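Local coordinates for protein DNA alpha-glucosyltransferase (Enterobacteria phage T4, PDB 1XV5) that belongs to the GT-B class of glycosyltransferases, built from two Rossmann-like domains that face each other across a cleft, at residues S50-H53 with K54-I58; D217-E220 with K221-P225; N103-P106 with S107-V110; S118-S121 with L122-L126. All blocks are in the same frame, centred on the assembly; numbering follows the deposited sequence.

Four short-range contacts illustrate how a GT-B enzyme shapes its loops and helix ends. Along the chain they come one after another, with none nesting in or crossing another. Interaction 1 folds the loop between strands 34-40 and 58-60, beside the UDP pocket. Interaction 3 closes the turn that leads from helix 91-103 into strand 109-114. Interaction 4 follows directly, shaping the short helix 119-122 beyond that strand; the nearest atoms of interactions 3 and 4 are about 13 Å apart. All three belong to the first parallel sheet and its connections. Interaction 2, on helix 212-223, lies in the second domain, its centre about 55 Å from that of interaction 3.

Interaction 1. Residues S50-H53 with K54-I58; sequences SHDH and KSFSI. With UDP (uridine-5'-diphosphate), chain C.
In the loop that leads to edge strand 58-60 of the first Rossmann-like domain, His53 makes a tight turn with Phe56 and Ser57, a few residues past the uridine-5'-diphosphate pocket. Its carbonyl oxygen is gripped twice. Phe56 N donates to His53 O at 2.9 Å, and the backbone angles of Lys54 and Ser55 fit a type I beta turn. Ser57 N reaches the same His53 O, also at 2.9 Å, from the opposite face of the carbonyl plane.

The Phe56 ring folds back over this acceptor. With CG held between backbone N and carbonyl carbon (chi1 55°), the ring lies with one face against the turn, and His53 O stands 3.5 Å above the plane of the Phe56 ring, over its centre. Arg25, on helix 17-30, makes a cation-pi contact with Phe56. The His53 imidazole is covered on one face by the next residue: Lys54 CG lies 4.1 Å from the His53 ring centroid in a CH-pi contact, while Lys54 NZ goes on to bond Ser49 OG.

At the start of the turn a water joins the two segments, giving a proton to Asp52 OD1 and accepting one from Lys54 N at 3.1 Å from the water oxygen. The imidazole is tied back toward the pocket, as His53 ND1 donates to His51 O at 3.1 Å from above the carbonyl plane. His51 itself sets its ring edge, in plane, against UDP O4', and its NE2 makes a weak, nearly straight hydrogen bond of 3.5 Å to UDP O3'.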
loop_
_atom_site.group_PDB
_atom_site.type_symbol
_atom_site.label_atom_id
_atom_site.label_comp_id
_atom_site.label_asym_id
_atom_site.label_seq_id
_atom_site.Cartn_x
_atom_site.Cartn_y
_atom_site.Cartn_z
ATOM N N SER A 50 -0.598 7.400 11.618
ATOM C CA SER A 50 0.342 6.344 11.261
ATOM C C SER A 50 1.558 6.861 10.497
ATOM O O SER A 50 2.672 6.367 10.686
ATOM C CB SER A 50 -0.367 5.263 10.447
ATOM O OG SER A 50 -1.288 4.557 11.262
ATOM N N HIS A 51 1.349 7.853 9.639
ATOM C CA HIS A 51 2.447 8.420 8.864
ATOM C C HIS A 51 2.664 9.879 9.236
ATOM O O HIS A 51 1.731 10.571 9.631
ATOM C CB HIS A 51 2.165 8.314 7.361
ATOM C CG HIS A 51 1.966 6.910 6.879
ATOM N ND1 HIS A 51 0.735 6.292 6.868
ATOM C CD2 HIS A 51 2.848 5.999 6.407
ATOM C CE1 HIS A 51 0.867 5.060 6.407
ATOM N NE2 HIS A 51 2.141 4.857 6.121
ATOM N N ASP A 52 3.901 10.345 9.105
ATOM C CA ASP A 52 4.221 11.727 9.435
ATOM C C ASP A 52 3.780 12.661 8.316
ATOM O O ASP A 52 4.228 12.531 7.175
ATOM C CB ASP A 52 5.722 11.883 9.664
ATOM C CG ASP A 52 6.095 13.287 10.080
ATOM O OD1 ASP A 52 5.659 13.714 11.170
ATOM O OD2 ASP A 52 6.813 13.964 9.312
ATOM N N HIS A 53 2.908 13.610 8.640
ATOM C CA HIS A 53 2.417 14.539 7.630
ATOM C C HIS A 53 1.901 15.842 8.234
ATOM O O HIS A 53 1.834 16.869 7.557
ATOM C CB HIS A 53 1.259 13.905 6.865
ATOM C CG HIS A 53 0.016 13.765 7.686
ATOM N ND1 HIS A 53 -0.217 12.685 8.510
ATOM C CD2 HIS A 53 -1.034 14.602 7.859
ATOM C CE1 HIS A 53 -1.357 12.864 9.154
ATOM N NE2 HIS A 53 -1.873 14.020 8.777
ATOM N N LYS A 54 1.514 15.782 9.502
ATOM C CA LYS A 54 0.942 16.932 10.193
ATOM C C LYS A 54 1.641 18.278 10.033
ATOM O O LYS A 54 0.986 19.319 10.074
ATOM C CB LYS A 54 0.786 16.606 11.679
ATOM C CG LYS A 54 -0.209 15.486 11.956
ATOM C CD LYS A 54 -0.174 15.064 13.416
ATOM C CE LYS A 54 -1.065 13.855 13.667
ATOM N NZ LYS A 54 -0.858 13.292 15.034
ATOM N N SER A 55 2.955 18.272 9.835
ATOM C CA SER A 55 3.696 19.523 9.703
ATOM C C SER A 55 3.562 20.211 8.344
ATOM O O SER A 55 4.031 21.338 8.175
ATOM C CB SER A 55 5.180 19.291 10.000
ATOM O OG SER A 55 5.795 18.535 8.972
ATOM N N PHE A 56 2.933 19.550 7.378
ATOM C CA PHE A 56 2.783 20.150 6.056
ATOM C C PHE A 56 1.451 19.872 5.361
ATOM O O PHE A 56 1.063 20.610 4.456
ATOM C CB PHE A 56 3.927 19.701 5.139
ATOM C CG PHE A 56 4.077 18.207 5.041
ATOM C CD1 PHE A 56 4.962 17.527 5.874
ATOM C CD2 PHE A 56 3.314 17.476 4.136
ATOM C CE1 PHE A 56 5.083 16.138 5.809
ATOM C CE2 PHE A 56 3.428 16.087 4.064
ATOM C CZ PHE A 56 4.314 15.418 4.903
ATOM N N SER A 57 0.756 18.815 5.769
ATOM C CA SER A 57 -0.519 18.471 5.142
ATOM C C SER A 57 -1.552 19.571 5.347
ATOM O O SER A 57 -1.638 20.161 6.424
ATOM C CB SER A 57 -1.058 17.157 5.706
ATOM O OG SER A 57 -1.386 17.295 7.074
ATOM N N ILE A 58 -2.343 19.830 4.311
ATOM C CA ILE A 58 -3.368 20.867 4.354
ATOM C C ILE A 58 -4.780 20.286 4.358
ATOM O O ILE A 58 -5.271 19.809 3.334
ATOM C CB ILE A 58 -3.241 21.814 3.145
ATOM C CG1 ILE A 58 -1.837 22.418 3.103
ATOM C CG2 ILE A 58 -4.296 22.914 3.228
ATOM C CD1 ILE A 58 -1.544 23.199 1.833
HETATM N N1 UDP C . 0.408 1.148 7.850
HETATM C C2 UDP C . 0.705 1.846 9.004
HETATM N N3 UDP C . -0.038 1.491 10.101
HETATM C C4 UDP C . -1.022 0.520 10.159
HETATM C C5 UDP C . -1.259 -0.164 8.925
HETATM C C6 UDP C . -0.555 0.167 7.838
HETATM O O2 UDP C . 1.567 2.708 9.051
HETATM O O4 UDP C . -1.605 0.312 11.222
HETATM C "C1'" UDP C . 1.152 1.498 6.636
HETATM C "C2'" UDP C . 1.955 0.355 6.026
HETATM O "O2'" UDP C . 3.183 0.179 6.700
HETATM C "C3'" UDP C . 2.092 0.859 4.595
HETATM C "C4'" UDP C . 0.702 1.438 4.339
HETATM O "O4'" UDP C . 0.219 1.861 5.642
HETATM O "O3'" UDP C . 3.069 1.899 4.551
HETATM C "C5'" UDP C . -0.292 0.472 3.724
HETATM O "O5'" UDP C . -0.042 0.347 2.329
HETATM P PA UDP C . -0.035 -1.058 1.574
HETATM O O1A UDP C . 0.260 -0.744 0.160
HETATM O O2A UDP C . 0.854 -1.994 2.311
HETATM O O3A UDP C . -1.559 -1.640 1.710
HETATM P PB UDP C . -3.015 -0.889 1.767
HETATM O O1B UDP C . -3.978 -1.776 1.067
HETATM O O2B UDP C . -3.274 -0.510 3.174
HETATM O O3B UDP C . -2.818 0.429 0.904
HETATM O O HOH W 1 2.550 13.908 11.792
#

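Interaction 2. Residues D217-E220 with K221-P225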
loop_
_atom_site.group_PDB
_atom_site.type_symbol
_atom_site.label_atom_id
_atom_site.label_comp_id
_atom_site.label_asym_id
_atom_site.label_seq_id
_atom_site.Cartn_x
_atom_site.Cartn_y
_atom_site.Cartn_z
ATOM N N ASP A 217 -2.224 -19.777 10.954
ATOM C CA ASP A 217 -2.052 -21.187 10.619
ATOM C C ASP A 217 -0.578 -21.578 10.702
ATOM O O ASP A 217 -0.229 -22.607 11.284
ATOM C CB ASP A 217 -2.580 -21.450 9.206
ATOM C CG ASP A 217 -2.775 -22.930 8.912
ATOM O OD1 ASP A 217 -2.563 -23.340 7.752
ATOM O OD2 ASP A 217 -3.156 -23.681 9.832
ATOM N N PHE A 218 0.285 -20.747 10.125
ATOM C CA PHE A 218 1.717 -21.023 10.135
ATOM C C PHE A 218 2.266 -21.008 11.559
ATOM O O PHE A 218 3.149 -21.791 11.897
ATOM C CB PHE A 218 2.464 -19.999 9.272
ATOM C CG PHE A 218 3.898 -20.371 8.986
ATOM C CD1 PHE A 218 4.211 -21.592 8.392
ATOM C CD2 PHE A 218 4.931 -19.487 9.279
ATOM C CE1 PHE A 218 5.536 -21.924 8.092
ATOM C CE2 PHE A 218 6.255 -19.807 8.984
ATOM C CZ PHE A 218 6.560 -21.026 8.389
ATOM N N HIS A 219 1.747 -20.117 12.396
ATOM C CA HIS A 219 2.210 -20.053 13.775
ATOM C C HIS A 219 1.819 -21.335 14.505
ATOM O O HIS A 219 2.633 -21.951 15.191
ATOM C CB HIS A 219 1.591 -18.866 14.508
ATOM C CG HIS A 219 2.101 -18.697 15.904
ATOM N ND1 HIS A 219 1.271 -18.619 17.001
ATOM C CD2 HIS A 219 3.365 -18.600 16.382
ATOM C CE1 HIS A 219 2.000 -18.482 18.094
ATOM N NE2 HIS A 219 3.274 -18.467 17.745
ATOM N N GLU A 220 0.562 -21.730 14.353
ATOM C CA GLU A 220 0.064 -22.933 15.012
ATOM C C GLU A 220 0.778 -24.209 14.573
ATOM O O GLU A 220 1.149 -25.038 15.407
ATOM C CB GLU A 220 -1.439 -23.082 14.759
ATOM C CG GLU A 220 -2.045 -24.364 15.317
ATOM C CD GLU A 220 -3.541 -24.457 15.069
ATOM O OE1 GLU A 220 -4.292 -23.645 15.650
ATOM O OE2 GLU A 220 -3.965 -25.338 14.291
ATOM N N LYS A 221 0.975 -24.358 13.268
ATOM C CA LYS A 221 1.603 -25.556 12.721
ATOM C C LYS A 221 3.118 -25.655 12.813
ATOM O O LYS A 221 3.652 -26.749 13.007
ATOM C CB LYS A 221 1.193 -25.735 11.258
ATOM C CG LYS A 221 -0.285 -26.014 11.054
ATOM C CD LYS A 221 -0.619 -26.146 9.579
ATOM C CE LYS A 221 -2.098 -26.447 9.375
ATOM N NZ LYS A 221 -2.441 -26.463 7.929
ATOM N N PHE A 222 3.815 -24.530 12.673
ATOM C CA PHE A 222 5.269 -24.568 12.709
ATOM C C PHE A 222 6.004 -23.663 13.687
ATOM O O PHE A 222 6.876 -24.126 14.417
ATOM C CB PHE A 222 5.824 -24.320 11.303
ATOM C CG PHE A 222 5.465 -25.392 10.317
ATOM C CD1 PHE A 222 4.251 -25.355 9.644
ATOM C CD2 PHE A 222 6.326 -26.461 10.092
ATOM C CE1 PHE A 222 3.897 -26.369 8.757
ATOM C CE2 PHE A 222 5.983 -27.483 9.207
ATOM C CZ PHE A 222 4.766 -27.436 8.540
ATOM N N LEU A 223 5.675 -22.377 13.696
ATOM C CA LEU A 223 6.368 -21.444 14.576
ATOM C C LEU A 223 6.197 -21.710 16.072
ATOM O O LEU A 223 7.184 -21.803 16.802
ATOM C CB LEU A 223 5.951 -20.006 14.246
ATOM C CG LEU A 223 6.208 -19.570 12.798
ATOM C CD1 LEU A 223 5.701 -18.149 12.596
ATOM C CD2 LEU A 223 7.694 -19.656 12.475
ATOM N N LYS A 224 4.962 -21.849 16.535
ATOM C CA LYS A 224 4.747 -22.082 17.960
ATOM C C LYS A 224 5.388 -23.379 18.458
ATOM O O LYS A 224 6.045 -23.389 19.499
ATOM C CB LYS A 224 3.256 -22.079 18.295
ATOM C CG LYS A 224 2.978 -21.919 19.785
ATOM C CD LYS A 224 1.490 -21.961 20.091
ATOM C CE LYS A 224 1.238 -21.715 21.565
ATOM N NZ LYS A 224 -0.209 -21.794 21.913
ATOM N N PRO A 225 5.208 -24.491 17.723
ATOM C CA PRO A 225 5.800 -25.765 18.151
ATOM C C PRO A 225 7.323 -25.718 18.208
ATOM O O PRO A 225 7.945 -26.430 18.994
ATOM C CB PRO A 225 5.304 -26.750 17.094
ATOM C CG PRO A 225 3.998 -26.158 16.660
ATOM C CD PRO A 225 4.331 -24.691 16.557
#
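Asp217 and Lys221, one helical turn apart, cross obliquely on the flank of helix 212-223. The lysine chain runs out fully extended, its CE passing beside the carboxylate, and Lys221 NZ forms a salt bridge with the syn lone pair of Asp217 OD1 at 3.1 Å. On a more buried side, the Phe218 and Phe222 side chains cross at about a right angle, although their rings are tilted by only 33°, with centroids 5.8 Å apart. Phe218 also leans on Leu223, its CD2 meeting Leu223 CD1 at 3.7 Å. His219, its CG anti to the backbone N (chi1 -176°), offers one ring face to Lys224 CB, which sits 3.8 Å from the His219 ring centroid, while Leu223 CB comes in at the ring edge.

The backbone accounts for the mixture of four- and five-residue spacings: Phe218 O accepts from Phe222 N (alpha) and from Leu223 N (pi), and Lys224 N reaches His219 O at 2.7 Å. Beyond the helix, Phe218 meets Phe349 edge-to-face and Leu223 packs on Tyr292 of strand 288-293. The pi-type turn at 221-223 lies in the C-terminal part of this helix, which links strands 199-203 and 229-233 in a beta-alpha-beta unit of the second Rossmann-like domain.

Interaction 3. Residues N103-P106 with S107-V110; sequences NIKP and SIRV
Lys105 and Ile108 face each other across a type I beta turn, with Pro106 and Ser107 at its corners. Ile108 N donates to Lys105 O at 3.0 Å; the donor nitrogen lies 55° out of the carbonyl plane, so the bond is not directed at a lone pair. Proline suits the first corner, its ring holding phi near the value such a turn needs.

The two side chains run over one another at a slant on the same side of the turn. Lys105 is bent at chi3 (-66°), which curls its aliphatic part back over the isoleucine: both Lys105 CB and Lys105 CE lie 3.8 Å from Ile108 CD1. Alongside, Ile104 presents its CG2 branch and crosses Ile108 at about a right angle, with Ile104 CG2 4.0 Å from Ile108 CB. The same methyl approaches the start of the strand more loosely, at 4.4 Å from Val110 CG2.

A second shell fixes this cluster in the first Rossmann-like domain. Leu79 of the adjacent strand 78-83 receives both Ile104 and Ile108, and Asn74 OD1 accepts a hydrogen bond from Lys105 N. Arg134 NH1, at the end of helix 128-134, bonds Ile108 O and reaches Lys105 O weakly.

The turn thus joins helix 91-103 to strand 109-114 with one bent backbone bond, and the rest of its local cohesion is apolar: branched side chains are buried on the sheet side while the corner residues Pro106 and Ser107 are exposed, so that hydrophobic burial beside one turn bond sets the entry into the parallel strand.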
loop_
_atom_site.group_PDB
_atom_site.type_symbol
_atom_site.label_atom_id
_atom_site.label_comp_id
_atom_site.label_asym_id
_atom_site.label_seq_id
_atom_site.Cartn_x
_atom_site.Cartn_y
_atom_site.Cartn_z
ATOM N N ASN A 103 -14.857 23.155 -11.915
ATOM C CA ASN A 103 -14.225 24.467 -11.890
ATOM C C ASN A 103 -12.704 24.510 -11.836
ATOM O O ASN A 103 -12.120 25.580 -11.664
ATOM C CB ASN A 103 -14.804 25.301 -10.748
ATOM C CG ASN A 103 -16.254 25.669 -10.982
ATOM O OD1 ASN A 103 -17.154 24.844 -10.815
ATOM N ND2 ASN A 103 -16.487 26.906 -11.396
ATOM N N ILE A 104 -12.056 23.359 -11.977
ATOM C CA ILE A 104 -10.597 23.334 -11.985
ATOM C C ILE A 104 -10.189 24.002 -13.293
ATOM O O ILE A 104 -10.831 23.788 -14.318
ATOM C CB ILE A 104 -10.055 21.889 -11.995
ATOM C CG1 ILE A 104 -10.426 21.183 -10.691
ATOM C CG2 ILE A 104 -8.547 21.902 -12.196
ATOM C CD1 ILE A 104 -10.175 19.687 -10.716
ATOM N N LYS A 105 -9.134 24.811 -13.267
ATOM C CA LYS A 105 -8.690 25.480 -14.484
ATOM C C LYS A 105 -8.457 24.457 -15.592
ATOM O O LYS A 105 -7.781 23.448 -15.389
ATOM C CB LYS A 105 -7.409 26.281 -14.226
ATOM C CG LYS A 105 -7.591 27.402 -13.210
ATOM C CD LYS A 105 -6.490 28.448 -13.292
ATOM C CE LYS A 105 -5.143 27.894 -12.886
ATOM N NZ LYS A 105 -4.093 28.947 -12.959
ATOM N N PRO A 106 -9.035 24.699 -16.780
ATOM C CA PRO A 106 -8.888 23.794 -17.923
ATOM C C PRO A 106 -7.442 23.513 -18.316
ATOM O O PRO A 106 -7.131 22.440 -18.833
ATOM C CB PRO A 106 -9.654 24.517 -19.030
ATOM C CG PRO A 106 -10.741 25.203 -18.275
ATOM C CD PRO A 106 -9.998 25.771 -17.086
ATOM N N SER A 107 -6.558 24.473 -18.066
ATOM C CA SER A 107 -5.150 24.321 -18.419
ATOM C C SER A 107 -4.391 23.390 -17.476
ATOM O O SER A 107 -3.320 22.893 -17.818
ATOM C CB SER A 107 -4.464 25.686 -18.444
ATOM O OG SER A 107 -4.430 26.264 -17.151
ATOM N N ILE A 108 -4.940 23.160 -16.290
ATOM C CA ILE A 108 -4.294 22.285 -15.319
ATOM C C ILE A 108 -4.393 20.825 -15.751
ATOM O O ILE A 108 -5.465 20.354 -16.139
ATOM C CB ILE A 108 -4.927 22.457 -13.915
ATOM C CG1 ILE A 108 -4.543 23.828 -13.346
ATOM C CG2 ILE A 108 -4.468 21.341 -12.989
ATOM C CD1 ILE A 108 -5.185 24.162 -12.009
ATOM N N ARG A 109 -3.273 20.112 -15.692
ATOM C CA ARG A 109 -3.263 18.707 -16.078
ATOM C C ARG A 109 -3.669 17.861 -14.882
ATOM O O ARG A 109 -2.941 17.774 -13.895
ATOM C CB ARG A 109 -1.872 18.292 -16.574
ATOM C CG ARG A 109 -1.807 16.853 -17.068
ATOM C CD ARG A 109 -0.575 16.595 -17.923
ATOM N NE ARG A 109 -0.590 17.395 -19.146
ATOM C CZ ARG A 109 0.293 17.277 -20.133
ATOM N NH1 ARG A 109 1.271 16.384 -20.052
ATOM N NH2 ARG A 109 0.201 18.056 -21.203
ATOM N N VAL A 110 -4.839 17.244 -14.974
ATOM C CA VAL A 110 -5.349 16.420 -13.890
ATOM C C VAL A 110 -4.938 14.963 -14.045
ATOM O O VAL A 110 -5.243 14.321 -15.048
ATOM C CB VAL A 110 -6.884 16.504 -13.814
ATOM C CG1 VAL A 110 -7.408 15.566 -12.743
ATOM C CG2 VAL A 110 -7.305 17.939 -13.521
#

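Interaction 4. Residues S118-S121 with L122-L126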
loop_
_atom_site.group_PDB
_atom_site.type_symbol
_atom_site.label_atom_id
_atom_site.label_comp_id
_atom_site.label_asym_id
_atom_site.label_seq_id
_atom_site.Cartn_x
_atom_site.Cartn_y
_atom_site.Cartn_z
ATOM N N SER A 118 -10.397 -4.439 -5.850
ATOM C CA SER A 118 -11.724 -5.019 -6.040
ATOM C C SER A 118 -12.852 -4.020 -6.268
ATOM O O SER A 118 -12.786 -2.875 -5.824
ATOM C CB SER A 118 -12.077 -5.895 -4.835
ATOM O OG SER A 118 -13.412 -6.358 -4.919
ATOM N N VAL A 119 -13.896 -4.473 -6.960
ATOM C CA VAL A 119 -15.061 -3.639 -7.224
ATOM C C VAL A 119 -15.709 -3.240 -5.901
ATOM O O VAL A 119 -16.290 -2.162 -5.789
ATOM C CB VAL A 119 -16.120 -4.384 -8.077
ATOM C CG1 VAL A 119 -15.613 -4.571 -9.491
ATOM C CG2 VAL A 119 -16.443 -5.736 -7.448
ATOM N N LEU A 120 -15.604 -4.116 -4.904
ATOM C CA LEU A 120 -16.180 -3.858 -3.588
ATOM C C LEU A 120 -15.656 -2.526 -3.076
ATOM O O LEU A 120 -16.421 -1.684 -2.607
ATOM C CB LEU A 120 -15.804 -4.981 -2.610
ATOM C CG LEU A 120 -16.501 -5.028 -1.242
ATOM C CD1 LEU A 120 -16.159 -6.337 -0.548
ATOM C CD2 LEU A 120 -16.081 -3.847 -0.378
ATOM N N SER A 121 -14.346 -2.337 -3.169
ATOM C CA SER A 121 -13.736 -1.097 -2.722
ATOM C C SER A 121 -14.079 0.028 -3.689
ATOM O O SER A 121 -14.521 1.099 -3.281
ATOM C CB SER A 121 -12.213 -1.250 -2.645
ATOM O OG SER A 121 -11.845 -2.252 -1.713
ATOM N N LEU A 122 -13.879 -0.231 -4.977
ATOM C CA LEU A 122 -14.131 0.757 -6.017
ATOM C C LEU A 122 -15.518 1.389 -5.996
ATOM O O LEU A 122 -15.661 2.576 -6.296
ATOM C CB LEU A 122 -13.872 0.139 -7.393
ATOM C CG LEU A 122 -12.426 -0.309 -7.634
ATOM C CD1 LEU A 122 -12.308 -0.975 -8.994
ATOM C CD2 LEU A 122 -11.503 0.896 -7.546
ATOM N N ARG A 123 -16.540 0.608 -5.657
ATOM C CA ARG A 123 -17.897 1.147 -5.623
ATOM C C ARG A 123 -18.202 1.925 -4.346
ATOM O O ARG A 123 -19.246 2.570 -4.242
ATOM C CB ARG A 123 -18.932 0.034 -5.819
ATOM C CG ARG A 123 -18.927 -0.558 -7.219
ATOM C CD ARG A 123 -20.264 -1.198 -7.569
ATOM N NE ARG A 123 -20.284 -1.677 -8.949
ATOM C CZ ARG A 123 -20.005 -2.924 -9.315
ATOM N NH1 ARG A 123 -20.043 -3.263 -10.597
ATOM N NH2 ARG A 123 -19.708 -3.839 -8.400
ATOM N N ARG A 124 -17.296 1.865 -3.375
ATOM C CA ARG A 124 -17.480 2.597 -2.127
ATOM C C ARG A 124 -17.058 4.047 -2.347
ATOM O O ARG A 124 -16.865 4.803 -1.394
ATOM C CB ARG A 124 -16.632 1.992 -1.007
ATOM C CG ARG A 124 -17.071 0.620 -0.535
ATOM C CD ARG A 124 -16.178 0.148 0.605
ATOM N NE ARG A 124 -16.582 -1.145 1.150
ATOM C CZ ARG A 124 -17.770 -1.390 1.693
ATOM N NH1 ARG A 124 -18.048 -2.598 2.164
ATOM N NH2 ARG A 124 -18.683 -0.430 1.761
ATOM N N ASN A 125 -16.916 4.423 -3.614
ATOM C CA ASN A 125 -16.511 5.774 -3.988
ATOM C C ASN A 125 -17.674 6.576 -4.551
ATOM O O ASN A 125 -18.647 6.014 -5.049
ATOM C CB ASN A 125 -15.421 5.730 -5.062
ATOM C CG ASN A 125 -14.115 5.178 -4.550
ATOM O OD1 ASN A 125 -13.592 4.200 -5.083
ATOM N ND2 ASN A 125 -13.570 5.808 -3.521
ATOM N N LEU A 126 -17.553 7.896 -4.473
ATOM C CA LEU A 126 -18.556 8.803 -5.013
ATOM C C LEU A 126 -17.823 9.792 -5.907
ATOM O O LEU A 126 -16.777 10.320 -5.527
ATOM C CB LEU A 126 -19.278 9.562 -3.896
ATOM C CG LEU A 126 -20.287 8.797 -3.034
ATOM C CD1 LEU A 126 -20.867 9.731 -1.982
ATOM C CD2 LEU A 126 -21.395 8.236 -3.910
#
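Ser118 and Leu122 are joined by a nearly straight backbone bond: Leu122 N donates to Ser118 O at 3.0 Å, with an N-H...O angle of 176°. Ser118 O also receives Ser121 N, though weakly. One residue on, Arg123 N donates to Val119 O at 2.8 Å. The pattern then tightens from four-residue to three-residue spacing, as Arg124 N turns to Ser121 O at 2.9 Å, approaching 54° out of the carbonyl plane. Asn125 N makes only a weak bond to Leu122 O.

At the other end, the first amides of helix 119-122 are met by side chains. Ser118 occupies the N-cap position, and with OG anti to its own backbone N (chi1 174°) the hydroxyl swings over the helix start to accept from Leu120 N at 3.1 Å, an N-cap bond. Val119 N is taken by Asp146 OD1, from the first turn of helix 146-155. This short helix follows strand 109-114 of the first Rossmann-like domain and lies near the cleft, the Ser121 side chain being about 8 Å from the bound uridine-5'-diphosphate.

The two arginines lie alongside aliphatic residues four positions earlier, pointing the same way. Arg123 brings NH2 to 3.6 Å from Val119 CB, obliquely to the guanidinium plane. Arg124 runs extended from CG to NE, and its NE comes 3.1 Å from Leu120 CD2, which lies oblique to the guanidinium plane. Leu122, by contrast, is buried against Phe147 and Leu151 of helix 146-155, and a backbone hydrogen bond links Arg124 to Thr87.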